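Local coordinates for protein Poly(Beta-D-mannuronate) lyase (Pseudopedobacter saltans, PDB 7O79) that probably acts as an alginate lyase of polysaccharide lyase family 6, cleaving poly(beta-D-mannuronate), and is built as a parallel beta-helix, at residues A[221-226]-A[243-248]; A[268-273]-A[321-326]; A[154-159]-A[196-201]; A[254-259]-A[279-284]. All coordinates share one frame; numbering follows the deposited sequence.

Contact 1: residues A[221-226]-A[243-248]; sequences IGNTVI and EENFIF
N223 and N245 belong to the row of buried asparagines that marks a turn on successive coils of the right-handed parallel beta-helix. Their side chains run alongside each other in the same direction, their amide planes only 6° apart. OD1 of N245 is gripped twice by one residue. N223 ND2 meets it nearly end-on to its C=O at 3.0 Å, while the backbone N of N223, also 3.0 Å from N245 OD1, comes in tilted from the carbonyl plane. The first torsion of N223 (chi1 -61°) keeps CG beside its own backbone N, which lets both donors converge on a single oxygen. Just before it, G222 takes a positive phi, and its N reaches E243 O at 3.0 Å. Beyond the asparagines, 224-226 and 246-248 run as parallel strands bonded through F246 N to N223 O (2.8 Å), V225 N to F246 O (2.7 Å) and F248 N to V225 O (2.9 Å). T224 CG2 sits at the edge of the F248 ring, 4.2 Å from its CD2, whereas V225 and I247 pack on the other face. P444 covers T224, F246 and F248. Strand 194-201 continues the sheet beyond 221-226, where N198 N donates to N223 OD1, and strand 266-273 continues it beyond 243-248, where N245 ND2 donates to N270 OD1.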
loop_
_atom_site.group_PDB
_atom_site.type_symbol
_atom_site.label_atom_id
_atom_site.label_comp_id
_atom_site.label_asym_id
_atom_site.label_seq_id
_atom_site.Cartn_x
_atom_site.Cartn_y
_atom_site.Cartn_z
ATOM N N ILE A 221 1.545 -1.184 -8.997
ATOM C CA ILE A 221 1.795 -0.936 -10.421
ATOM C C ILE A 221 1.325 0.460 -10.801
ATOM O O ILE A 221 0.176 0.821 -10.531
ATOM C CB ILE A 221 1.066 -1.948 -11.327
ATOM C CG1 ILE A 221 1.241 -3.388 -10.869
ATOM C CG2 ILE A 221 1.541 -1.803 -12.773
ATOM C CD1 ILE A 221 2.677 -3.776 -10.738
ATOM N N GLY A 222 2.200 1.233 -11.444
ATOM C CA GLY A 222 1.762 2.432 -12.150
ATOM C C GLY A 222 1.143 3.513 -11.293
ATOM O O GLY A 222 0.310 4.275 -11.785
ATOM N N ASN A 223 1.539 3.615 -10.032
ATOM C CA ASN A 223 1.082 4.671 -9.141
ATOM C C ASN A 223 2.007 5.885 -9.229
ATOM O O ASN A 223 3.205 5.761 -9.495
ATOM C CB ASN A 223 1.053 4.169 -7.702
ATOM C CG ASN A 223 0.111 2.993 -7.521
ATOM O OD1 ASN A 223 -1.112 3.161 -7.441
ATOM N ND2 ASN A 223 0.675 1.789 -7.499
ATOM N N THR A 224 1.449 7.059 -8.952
ATOM C CA THR A 224 2.212 8.303 -8.908
ATOM C C THR A 224 2.162 8.841 -7.483
ATOM O O THR A 224 1.073 9.073 -6.946
ATOM C CB THR A 224 1.646 9.320 -9.913
ATOM O OG1 THR A 224 1.899 8.858 -11.245
ATOM C CG2 THR A 224 2.311 10.678 -9.744
ATOM N N VAL A 225 3.332 9.009 -6.864
ATOM C CA VAL A 225 3.441 9.446 -5.470
ATOM C C VAL A 225 4.192 10.771 -5.440
ATOM O O VAL A 225 5.408 10.810 -5.663
ATOM C CB VAL A 225 4.143 8.402 -4.584
ATOM C CG1 VAL A 225 4.213 8.889 -3.172
ATOM C CG2 VAL A 225 3.417 7.047 -4.648
ATOM N N ILE A 226 3.487 11.851 -5.109
ATOM C CA ILE A 226 4.017 13.204 -5.231
ATOM C C ILE A 226 4.190 13.794 -3.836
ATOM O O ILE A 226 3.226 13.869 -3.061
ATOM C CB ILE A 226 3.105 14.089 -6.092
ATOM C CG1 ILE A 226 3.065 13.561 -7.533
ATOM C CG2 ILE A 226 3.610 15.530 -6.085
ATOM C CD1 ILE A 226 2.195 14.395 -8.466
ATOM N N GLU A 243 6.222 -2.079 -9.695
ATOM C CA GLU A 243 6.615 -1.815 -11.074
ATOM C C GLU A 243 5.959 -0.560 -11.609
ATOM O O GLU A 243 4.796 -0.289 -11.318
ATOM C CB GLU A 243 6.255 -2.979 -12.009
ATOM C CG GLU A 243 7.030 -4.235 -11.728
ATOM C CD GLU A 243 6.677 -5.372 -12.675
ATOM O OE1 GLU A 243 7.448 -6.361 -12.702
ATOM O OE2 GLU A 243 5.613 -5.298 -13.335
ATOM N N GLU A 244 6.719 0.184 -12.410
ATOM C CA GLU A 244 6.203 1.288 -13.222
ATOM C C GLU A 244 5.576 2.397 -12.389
ATOM O O GLU A 244 4.673 3.096 -12.863
ATOM C CB GLU A 244 5.222 0.781 -14.282
ATOM C CG GLU A 244 5.906 -0.052 -15.364
ATOM C CD GLU A 244 4.965 -1.036 -16.033
ATOM O OE1 GLU A 244 5.280 -2.242 -16.043
ATOM O OE2 GLU A 244 3.909 -0.608 -16.542
ATOM N N ASN A 245 6.063 2.585 -11.160
ATOM C CA ASN A 245 5.591 3.658 -10.298
ATOM C C ASN A 245 6.442 4.904 -10.507
ATOM O O ASN A 245 7.574 4.833 -10.984
ATOM C CB ASN A 245 5.633 3.258 -8.816
ATOM C CG ASN A 245 4.778 2.044 -8.512
ATOM O OD1 ASN A 245 3.556 2.154 -8.401
ATOM N ND2 ASN A 245 5.417 0.871 -8.371
ATOM N N PHE A 246 5.871 6.053 -10.159
ATOM C CA PHE A 246 6.561 7.332 -10.233
ATOM C C PHE A 246 6.553 7.945 -8.846
ATOM O O PHE A 246 5.484 8.187 -8.280
ATOM C CB PHE A 246 5.893 8.284 -11.219
ATOM C CG PHE A 246 6.024 7.877 -12.659
ATOM C CD1 PHE A 246 7.075 8.347 -13.433
ATOM C CD2 PHE A 246 5.056 7.078 -13.260
ATOM C CE1 PHE A 246 7.187 7.996 -14.769
ATOM C CE2 PHE A 246 5.169 6.722 -14.604
ATOM C CZ PHE A 246 6.234 7.193 -15.351
ATOM N N ILE A 247 7.729 8.203 -8.302
ATOM C CA ILE A 247 7.831 8.846 -7.000
ATOM C C ILE A 247 8.534 10.180 -7.237
ATOM O O ILE A 247 9.745 10.225 -7.472
ATOM C CB ILE A 247 8.555 7.965 -5.974
ATOM C CG1 ILE A 247 7.799 6.636 -5.840
ATOM C CG2 ILE A 247 8.644 8.655 -4.609
ATOM C CD1 ILE A 247 8.396 5.677 -4.841
ATOM N N PHE A 248 7.757 11.269 -7.212
ATOM C CA PHE A 248 8.263 12.633 -7.369
ATOM C C PHE A 248 8.266 13.263 -5.983
ATOM O O PHE A 248 7.279 13.853 -5.551
ATOM C CB PHE A 248 7.405 13.447 -8.333
ATOM C CG PHE A 248 7.355 12.898 -9.728
ATOM C CD1 PHE A 248 8.413 13.083 -10.599
ATOM C CD2 PHE A 248 6.230 12.231 -10.184
ATOM C CE1 PHE A 248 8.376 12.577 -11.892
ATOM C CE2 PHE A 248 6.182 11.729 -11.486
ATOM C CZ PHE A 248 7.263 11.911 -12.341
#

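Contact 2: residues A[268-273]-A[321-326]; sequences VNNYVR and VNNTFL
N270 and N323 stand next to each other in the asparagine row of the right-handed parallel beta-helix, their side chains aligned and their amide planes 5° apart. The oxygen of N323 is held from both of its faces by one residue: N270 ND2 and the backbone N of N270 each lie 2.9 Å from N323 OD1, approaching from opposite sides of the carbonyl plane. N323 ND2 in turn donates to V267 O, and N270 ND2 is shared between N323 OD1 and I242 O. One residue earlier, N269 and N322 lie alongside each other too, though with their amides turned 20° apart. Both are bonded to the C-terminal part of the chain: N269 OD1 accepts from the backbone N of R439, and N322 ND2 donates to G437 O.

Past this turn the strands 271-273 and 324-326 run parallel, joined by T324 N to N270 O, V272 N to T324 O and L326 N to V272 O. On one face V272 CB leans obliquely against the F325 ring, 3.8 Å from its CD1. On the other, Y271 crosses T324 at a slant, T324 CG2 lying 3.8 Å from Y271 CE1, and carries its hydroxyl on towards L326. The R273 chain, bent at chi3 (-49°), lays its guanidinium with one face over L326 CB. In the plane of that same group, at its edge, Y271 OH accepts a weak hydrogen bond from R273 NH1 at 3.4 Å.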
loop_
_atom_site.group_PDB
_atom_site.type_symbol
_atom_site.label_atom_id
_atom_site.label_comp_id
_atom_site.label_asym_id
_atom_site.label_seq_id
_atom_site.Cartn_x
_atom_site.Cartn_y
_atom_site.Cartn_z
ATOM N N VAL A 268 10.808 -3.254 -10.824
ATOM C CA VAL A 268 11.225 -2.961 -12.199
ATOM C C VAL A 268 10.507 -1.721 -12.709
ATOM O O VAL A 268 9.330 -1.501 -12.407
ATOM C CB VAL A 268 10.949 -4.155 -13.143
ATOM C CG1 VAL A 268 11.610 -3.925 -14.496
ATOM C CG2 VAL A 268 11.462 -5.463 -12.517
ATOM N N ASN A 269 11.224 -0.914 -13.507
ATOM C CA ASN A 269 10.655 0.220 -14.238
ATOM C C ASN A 269 10.049 1.281 -13.329
ATOM O O ASN A 269 9.090 1.957 -13.715
ATOM C CB ASN A 269 9.626 -0.251 -15.269
ATOM C CG ASN A 269 10.270 -1.026 -16.404
ATOM O OD1 ASN A 269 11.287 -0.595 -16.948
ATOM N ND2 ASN A 269 9.698 -2.175 -16.752
ATOM N N ASN A 270 10.620 1.472 -12.141
ATOM C CA ASN A 270 10.203 2.549 -11.248
ATOM C C ASN A 270 11.065 3.792 -11.449
ATOM O O ASN A 270 12.280 3.702 -11.626
ATOM C CB ASN A 270 10.263 2.092 -9.783
ATOM C CG ASN A 270 9.393 0.857 -9.533
ATOM O OD1 ASN A 270 8.168 0.951 -9.536
ATOM N ND2 ASN A 270 10.023 -0.301 -9.372
ATOM N N TYR A 271 10.427 4.954 -11.404
ATOM C CA TYR A 271 11.104 6.243 -11.534
ATOM C C TYR A 271 10.984 7.013 -10.221
ATOM O O TYR A 271 9.886 7.442 -9.849
ATOM C CB TYR A 271 10.502 7.034 -12.685
ATOM C CG TYR A 271 11.247 8.302 -13.019
ATOM C CD1 TYR A 271 12.291 8.279 -13.933
ATOM C CD2 TYR A 271 10.875 9.521 -12.477
ATOM C CE1 TYR A 271 12.969 9.418 -14.272
ATOM C CE2 TYR A 271 11.551 10.682 -12.814
ATOM C CZ TYR A 271 12.605 10.615 -13.712
ATOM O OH TYR A 271 13.296 11.736 -14.071
ATOM N N VAL A 272 12.106 7.193 -9.530
ATOM C CA VAL A 272 12.151 7.867 -8.233
ATOM C C VAL A 272 13.087 9.061 -8.354
ATOM O O VAL A 272 14.224 8.915 -8.822
ATOM C CB VAL A 272 12.628 6.918 -7.115
ATOM C CG1 VAL A 272 12.670 7.633 -5.771
ATOM C CG2 VAL A 272 11.724 5.683 -7.051
ATOM N N ARG A 273 12.621 10.235 -7.924
ATOM C CA ARG A 273 13.504 11.385 -7.968
ATOM C C ARG A 273 13.137 12.404 -6.899
ATOM O O ARG A 273 11.979 12.522 -6.491
ATOM C CB ARG A 273 13.514 12.014 -9.365
ATOM C CG ARG A 273 12.189 12.581 -9.838
ATOM C CD ARG A 273 12.424 13.611 -10.951
ATOM N NE ARG A 273 13.450 14.566 -10.547
ATOM C CZ ARG A 273 14.609 14.775 -11.172
ATOM N NH1 ARG A 273 14.923 14.089 -12.268
ATOM N NH2 ARG A 273 15.463 15.682 -10.682
ATOM N N VAL A 321 15.656 -4.232 -11.329
ATOM C CA VAL A 321 16.219 -3.948 -12.651
ATOM C C VAL A 321 15.495 -2.776 -13.300
ATOM O O VAL A 321 14.301 -2.551 -13.070
ATOM C CB VAL A 321 16.148 -5.203 -13.575
ATOM C CG1 VAL A 321 16.771 -4.930 -14.925
ATOM C CG2 VAL A 321 16.906 -6.348 -12.952
ATOM N N ASN A 322 16.235 -2.019 -14.122
ATOM C CA ASN A 322 15.646 -0.982 -14.973
ATOM C C ASN A 322 14.847 0.040 -14.184
ATOM O O ASN A 322 13.762 0.453 -14.605
ATOM C CB ASN A 322 14.769 -1.592 -16.060
ATOM C CG ASN A 322 15.576 -2.327 -17.091
ATOM O OD1 ASN A 322 15.431 -3.530 -17.264
ATOM N ND2 ASN A 322 16.438 -1.593 -17.795
ATOM N N ASN A 323 15.369 0.435 -13.029
ATOM C CA ASN A 323 14.790 1.523 -12.256
ATOM C C ASN A 323 15.654 2.770 -12.396
ATOM O O ASN A 323 16.819 2.705 -12.787
ATOM C CB ASN A 323 14.659 1.144 -10.775
ATOM C CG ASN A 323 13.802 -0.107 -10.553
ATOM O OD1 ASN A 323 12.570 -0.047 -10.628
ATOM N ND2 ASN A 323 14.452 -1.242 -10.267
ATOM N N THR A 324 15.069 3.914 -12.052
ATOM C CA THR A 324 15.790 5.179 -12.069
ATOM C C THR A 324 15.622 5.856 -10.719
ATOM O O THR A 324 14.493 6.021 -10.246
ATOM C CB THR A 324 15.283 6.062 -13.208
ATOM O OG1 THR A 324 15.528 5.385 -14.444
ATOM C CG2 THR A 324 15.964 7.415 -13.211
ATOM N N PHE A 325 16.747 6.209 -10.093
ATOM C CA PHE A 325 16.780 6.896 -8.799
ATOM C C PHE A 325 17.620 8.170 -8.928
ATOM O O PHE A 325 18.850 8.117 -8.820
ATOM C CB PHE A 325 17.359 5.990 -7.705
ATOM C CG PHE A 325 16.752 4.612 -7.661
ATOM C CD1 PHE A 325 15.483 4.408 -7.105
ATOM C CD2 PHE A 325 17.442 3.521 -8.165
ATOM C CE1 PHE A 325 14.912 3.126 -7.063
ATOM C CE2 PHE A 325 16.868 2.234 -8.132
ATOM C CZ PHE A 325 15.607 2.043 -7.592
ATOM N N LEU A 326 16.987 9.324 -9.088
ATOM C CA LEU A 326 17.745 10.538 -9.375
ATOM C C LEU A 326 17.601 11.574 -8.272
ATOM O O LEU A 326 16.512 11.768 -7.727
ATOM C CB LEU A 326 17.331 11.151 -10.716
ATOM C CG LEU A 326 17.689 10.299 -11.938
ATOM C CD1 LEU A 326 16.893 10.765 -13.166
ATOM C CD2 LEU A 326 19.172 10.308 -12.200
#

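Contact 3: residues A[154-159]-A[196-201]; sequences NTVQYC and KNNLFE
Y158 lays its ring obliquely along the side chain of N197, with CE1 3.5 Å from N197 CB. Beside it, K196 runs out in the same direction as Q157 and gives its NZ to Q157 OE1 at 3.0 Å, from above the carbonyl plane instead of along a lone pair. A bend at chi4 (-90°) also brings K196 NZ weakly to Y158 OH. Q157 NE2 donates to Q130 OE1, so both ends of the amide are engaged, which helps fix its rotation.

Deeper in, N198 bridges the opposing backbone with both ends of its amide. OD1 takes the N-H of C159 in its own plane, on a lone pair, at 2.8 Å; ND2 points to V156 O at 3.1 Å, an oxygen that also accepts K196 N. A leucine in place of N198 would probably leave the buried C159 N-H without an acceptor and V156 O with one donor fewer. The next link is L199 N to C159 O at 3.0 Å. Two coils thus meet at a bend of the parallel beta-helix, where the inward asparagine characteristic of such turns ties one coil to the backbone of the coil before.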
loop_
_atom_site.group_PDB
_atom_site.type_symbol
_atom_site.label_atom_id
_atom_site.label_comp_id
_atom_site.label_asym_id
_atom_site.label_seq_id
_atom_site.Cartn_x
_atom_site.Cartn_y
_atom_site.Cartn_z
ATOM N N ASN A 154 -8.371 -8.423 -4.278
ATOM C CA ASN A 154 -8.978 -7.104 -4.251
ATOM C C ASN A 154 -8.088 -6.112 -4.994
ATOM O O ASN A 154 -6.864 -6.263 -5.043
ATOM C CB ASN A 154 -9.216 -6.667 -2.807
ATOM C CG ASN A 154 -10.152 -7.616 -2.066
ATOM O OD1 ASN A 154 -11.242 -7.922 -2.559
ATOM N ND2 ASN A 154 -9.743 -8.072 -0.870
ATOM N N THR A 155 -8.721 -5.117 -5.609
ATOM C CA THR A 155 -8.039 -4.193 -6.508
ATOM C C THR A 155 -8.484 -2.781 -6.166
ATOM O O THR A 155 -9.681 -2.535 -5.991
ATOM C CB THR A 155 -8.356 -4.528 -7.982
ATOM O OG1 THR A 155 -7.790 -5.802 -8.310
ATOM C CG2 THR A 155 -7.760 -3.480 -8.939
ATOM N N VAL A 156 -7.523 -1.865 -6.049
ATOM C CA VAL A 156 -7.785 -0.447 -5.855
ATOM C C VAL A 156 -7.051 0.286 -6.976
ATOM O O VAL A 156 -5.820 0.203 -7.063
ATOM C CB VAL A 156 -7.297 0.042 -4.476
ATOM C CG1 VAL A 156 -7.401 1.574 -4.371
ATOM C CG2 VAL A 156 -8.029 -0.677 -3.332
ATOM N N GLN A 157 -7.793 0.972 -7.852
ATOM C CA GLN A 157 -7.165 1.601 -9.006
ATOM C C GLN A 157 -7.816 2.938 -9.318
ATOM O O GLN A 157 -8.994 3.151 -9.029
ATOM C CB GLN A 157 -7.196 0.670 -10.238
ATOM C CG GLN A 157 -8.578 0.287 -10.703
ATOM C CD GLN A 157 -8.536 -0.686 -11.873
ATOM O OE1 GLN A 157 -7.474 -1.168 -12.248
ATOM N NE2 GLN A 157 -9.700 -0.988 -12.443
ATOM N N TYR A 158 -7.028 3.840 -9.918
ATOM C CA TYR A 158 -7.512 5.157 -10.334
ATOM C C TYR A 158 -8.157 5.915 -9.190
ATOM O O TYR A 158 -9.105 6.683 -9.388
ATOM C CB TYR A 158 -8.485 5.072 -11.518
ATOM C CG TYR A 158 -8.016 4.197 -12.652
ATOM C CD1 TYR A 158 -6.875 4.521 -13.365
ATOM C CD2 TYR A 158 -8.743 3.088 -13.050
ATOM C CE1 TYR A 158 -6.445 3.731 -14.420
ATOM C CE2 TYR A 158 -8.326 2.294 -14.106
ATOM C CZ TYR A 158 -7.181 2.619 -14.781
ATOM O OH TYR A 158 -6.762 1.836 -15.837
ATOM N N CYS A 159 -7.635 5.729 -7.984
ATOM C CA CYS A 159 -8.089 6.520 -6.860
ATOM C C CYS A 159 -7.106 7.651 -6.569
ATOM O O CYS A 159 -5.986 7.705 -7.084
ATOM C CB CYS A 159 -8.299 5.634 -5.627
ATOM S SG CYS A 159 -9.719 4.521 -5.815
ATOM N N LYS A 196 -3.059 -0.053 -8.094
ATOM C CA LYS A 196 -2.684 0.214 -9.479
ATOM C C LYS A 196 -3.191 1.572 -9.941
ATOM O O LYS A 196 -4.338 1.933 -9.678
ATOM C CB LYS A 196 -3.216 -0.888 -10.402
ATOM C CG LYS A 196 -2.935 -0.693 -11.914
ATOM C CD LYS A 196 -3.641 -1.811 -12.707
ATOM C CE LYS A 196 -3.933 -1.421 -14.164
ATOM N NZ LYS A 196 -5.295 -0.773 -14.275
ATOM N N ASN A 197 -2.315 2.325 -10.616
ATOM C CA ASN A 197 -2.675 3.592 -11.260
ATOM C C ASN A 197 -3.408 4.516 -10.298
ATOM O O ASN A 197 -4.414 5.130 -10.650
ATOM C CB ASN A 197 -3.523 3.379 -12.528
ATOM C CG ASN A 197 -2.804 2.593 -13.598
ATOM O OD1 ASN A 197 -1.587 2.667 -13.725
ATOM N ND2 ASN A 197 -3.561 1.867 -14.406
ATOM N N ASN A 198 -2.890 4.637 -9.073
ATOM C CA ASN A 198 -3.418 5.621 -8.139
ATOM C C ASN A 198 -2.471 6.817 -8.041
ATOM O O ASN A 198 -1.271 6.713 -8.319
ATOM C CB ASN A 198 -3.619 5.017 -6.746
ATOM C CG ASN A 198 -4.536 3.824 -6.762
ATOM O OD1 ASN A 198 -5.747 3.960 -6.939
ATOM N ND2 ASN A 198 -3.952 2.633 -6.647
ATOM N N LEU A 199 -3.027 7.948 -7.621
ATOM C CA LEU A 199 -2.281 9.180 -7.386
ATOM C C LEU A 199 -2.241 9.486 -5.893
ATOM O O LEU A 199 -3.287 9.605 -5.244
ATOM C CB LEU A 199 -2.906 10.341 -8.149
ATOM C CG LEU A 199 -2.254 11.714 -7.975
ATOM C CD1 LEU A 199 -0.799 11.722 -8.413
ATOM C CD2 LEU A 199 -3.020 12.772 -8.752
ATOM N N PHE A 200 -1.057 9.710 -5.359
ATOM C CA PHE A 200 -0.881 10.096 -3.985
ATOM C C PHE A 200 -0.258 11.504 -3.973
ATOM O O PHE A 200 0.722 11.728 -4.625
ATOM C CB PHE A 200 0.054 9.164 -3.239
ATOM C CG PHE A 200 -0.373 7.735 -3.201
ATOM C CD1 PHE A 200 -0.210 6.912 -4.287
ATOM C CD2 PHE A 200 -0.860 7.194 -2.052
ATOM C CE1 PHE A 200 -0.578 5.596 -4.227
ATOM C CE2 PHE A 200 -1.234 5.886 -1.995
ATOM C CZ PHE A 200 -1.096 5.088 -3.078
ATOM N N GLU A 201 -0.860 12.444 -3.277
ATOM C CA GLU A 201 -0.297 13.767 -3.159
ATOM C C GLU A 201 -0.312 14.218 -1.718
ATOM O O GLU A 201 -1.347 14.440 -1.178
ATOM C CB GLU A 201 -1.063 14.728 -4.019
ATOM C CG GLU A 201 -0.470 16.110 -4.090
ATOM C CD GLU A 201 -0.376 16.590 -5.500
ATOM O OE1 GLU A 201 -1.018 15.987 -6.369
ATOM O OE2 GLU A 201 0.342 17.574 -5.745
#

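Contact 4: residues A[254-259]-A[279-284]; sequences GSYGIR and GLILIC
G257 and G279 meet backbone to backbone: G257 CA lies 3.3 Å from G279 O, and a side chain on G257 would run into that oxygen. The backbone is knit tightly on from there. I258 N donates to G279 O at 2.8 Å, tilted from the carbonyl plane, and I281 N reaches I258 O at 2.7 Å. On the buried face, I258 CG2 touches L280 CD1 at 3.8 Å, and L280 is backed by Y320 and F325 of strand 319-328.

These are neighbouring rungs in a parallel sheet of the right-handed beta-helix, 255-259 and 280-283, whose directions differ by 35°.

The other face is looser and partly exposed. R259 runs over I281, with CD 4.0 Å from I281 CG2, while Y256 comes to the same isoleucine at 4.2 Å between Y256 CE1 and I281 CD1. R259 bends at chi3 (81°), which turns R259 NE to Y256 OH, 3.1 Å away and close to the guanidinium plane, a bond that joins two side chains of the same strand. A leucine at R259 would probably leave the Y256 hydroxyl without this donor and its ring freer to shift. Farther out, R259 NH1 passes I283 CD1, and NH2 has a long, weak ion pair with E209. V233 of strand 230-236 lies against both Y256 and R259.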
loop_
_atom_site.group_PDB
_atom_site.type_symbol
_atom_site.label_atom_id
_atom_site.label_comp_id
_atom_site.label_asym_id
_atom_site.label_seq_id
_atom_site.Cartn_x
_atom_site.Cartn_y
_atom_site.Cartn_z
ATOM N N GLY A 254 11.575 13.711 4.577
ATOM C CA GLY A 254 11.067 12.408 4.978
ATOM C C GLY A 254 10.615 11.491 3.849
ATOM O O GLY A 254 10.282 10.327 4.114
ATOM N N SER A 255 10.548 11.979 2.614
ATOM C CA SER A 255 10.218 11.119 1.489
ATOM C C SER A 255 11.369 10.174 1.162
ATOM O O SER A 255 12.555 10.513 1.289
ATOM C CB SER A 255 9.882 11.957 0.252
ATOM O OG SER A 255 10.971 12.806 -0.083
ATOM N N TYR A 256 11.009 8.982 0.711
ATOM C CA TYR A 256 11.999 8.078 0.150
ATOM C C TYR A 256 11.318 7.170 -0.858
ATOM O O TYR A 256 10.131 7.327 -1.162
ATOM C CB TYR A 256 12.749 7.367 1.278
ATOM C CG TYR A 256 12.042 6.275 2.053
ATOM C CD1 TYR A 256 12.048 4.956 1.614
ATOM C CD2 TYR A 256 11.465 6.552 3.287
ATOM C CE1 TYR A 256 11.437 3.937 2.368
ATOM C CE2 TYR A 256 10.859 5.559 4.044
ATOM C CZ TYR A 256 10.859 4.247 3.583
ATOM O OH TYR A 256 10.270 3.269 4.356
ATOM N N GLY A 257 12.094 6.247 -1.419
ATOM C CA GLY A 257 11.624 5.468 -2.538
ATOM C C GLY A 257 10.961 4.152 -2.184
ATOM O O GLY A 257 9.813 4.107 -1.715
ATOM N N ILE A 258 11.682 3.068 -2.439
ATOM C CA ILE A 258 11.170 1.712 -2.302
ATOM C C ILE A 258 12.020 0.960 -1.284
ATOM O O ILE A 258 13.249 1.093 -1.265
ATOM C CB ILE A 258 11.142 1.010 -3.680
ATOM C CG1 ILE A 258 10.190 1.762 -4.620
ATOM C CG2 ILE A 258 10.745 -0.444 -3.565
ATOM C CD1 ILE A 258 10.428 1.516 -6.114
ATOM N N ARG A 259 11.356 0.187 -0.423
ATOM C CA ARG A 259 12.035 -0.590 0.607
ATOM C C ARG A 259 11.429 -1.985 0.709
ATOM O O ARG A 259 10.203 -2.129 0.781
ATOM C CB ARG A 259 11.959 0.116 1.954
ATOM C CG ARG A 259 12.231 -0.795 3.117
ATOM C CD ARG A 259 12.689 -0.023 4.334
ATOM N NE ARG A 259 11.612 0.596 5.104
ATOM C CZ ARG A 259 10.914 0.001 6.075
ATOM N NH1 ARG A 259 11.115 -1.282 6.370
ATOM N NH2 ARG A 259 9.994 0.691 6.745
ATOM N N GLY A 279 16.714 5.662 -2.461
ATOM C CA GLY A 279 15.892 5.295 -3.602
ATOM C C GLY A 279 15.317 3.893 -3.465
ATOM O O GLY A 279 14.114 3.676 -3.664
ATOM N N LEU A 280 16.178 2.944 -3.099
ATOM C CA LEU A 280 15.828 1.540 -2.928
ATOM C C LEU A 280 16.567 0.999 -1.718
ATOM O O LEU A 280 17.793 1.117 -1.633
ATOM C CB LEU A 280 16.195 0.726 -4.171
ATOM C CG LEU A 280 15.973 -0.793 -4.155
ATOM C CD1 LEU A 280 14.503 -1.170 -3.852
ATOM C CD2 LEU A 280 16.473 -1.423 -5.462
ATOM N N ILE A 281 15.830 0.408 -0.785
ATOM C CA ILE A 281 16.416 -0.186 0.410
ATOM C C ILE A 281 16.114 -1.673 0.404
ATOM O O ILE A 281 14.945 -2.071 0.400
ATOM C CB ILE A 281 15.890 0.454 1.696
ATOM C CG1 ILE A 281 16.299 1.933 1.778
ATOM C CG2 ILE A 281 16.368 -0.345 2.928
ATOM C CD1 ILE A 281 15.467 2.736 2.807
ATOM N N LEU A 282 17.165 -2.488 0.409
ATOM C CA LEU A 282 17.058 -3.926 0.619
ATOM C C LEU A 282 17.479 -4.173 2.061
ATOM O O LEU A 282 18.664 -4.046 2.388
ATOM C CB LEU A 282 17.964 -4.675 -0.350
ATOM C CG LEU A 282 17.721 -4.360 -1.827
ATOM C CD1 LEU A 282 18.436 -5.385 -2.672
ATOM C CD2 LEU A 282 16.243 -4.295 -2.159
ATOM N N ILE A 283 16.517 -4.499 2.935
ATOM C CA ILE A 283 16.807 -4.518 4.369
ATOM C C ILE A 283 17.406 -5.866 4.763
ATOM O O ILE A 283 17.200 -6.887 4.096
ATOM C CB ILE A 283 15.538 -4.189 5.189
ATOM C CG1 ILE A 283 15.914 -3.609 6.567
ATOM C CG2 ILE A 283 14.650 -5.408 5.316
ATOM C CD1 ILE A 283 14.786 -2.891 7.289
ATOM N N CYS A 284 18.179 -5.874 5.846
ATOM C CA CYS A 284 18.785 -7.118 6.302
ATOM C C CYS A 284 17.740 -8.003 6.977
ATOM O O CYS A 284 16.868 -7.524 7.708
ATOM C CB CYS A 284 19.932 -6.838 7.276
ATOM S SG CYS A 284 21.342 -5.952 6.581
#

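How the contacts relate
Contacts 3, 1 and 2 follow one another along the same side of the beta-helix, each centre about 10 Å from the next and about 19 Å between 3 and 2. They are joined by intervening strand pairs: T224 O probably accepts from F200 N between contacts 1 and 3, and I247 N probably donates to Y271 O between contacts 1 and 2. Contact 4 belongs to another sheet of the same coils. Its centre is about 12 Å from that of contact 2, and the two meet across the interior, where F325 CE1 approaches G279 O at 3.5 Å and N270 CG approaches I258 CD1 at 3.6 Å. Contact 3 stays apart from contact 4, with nearest atoms about 10 Å away.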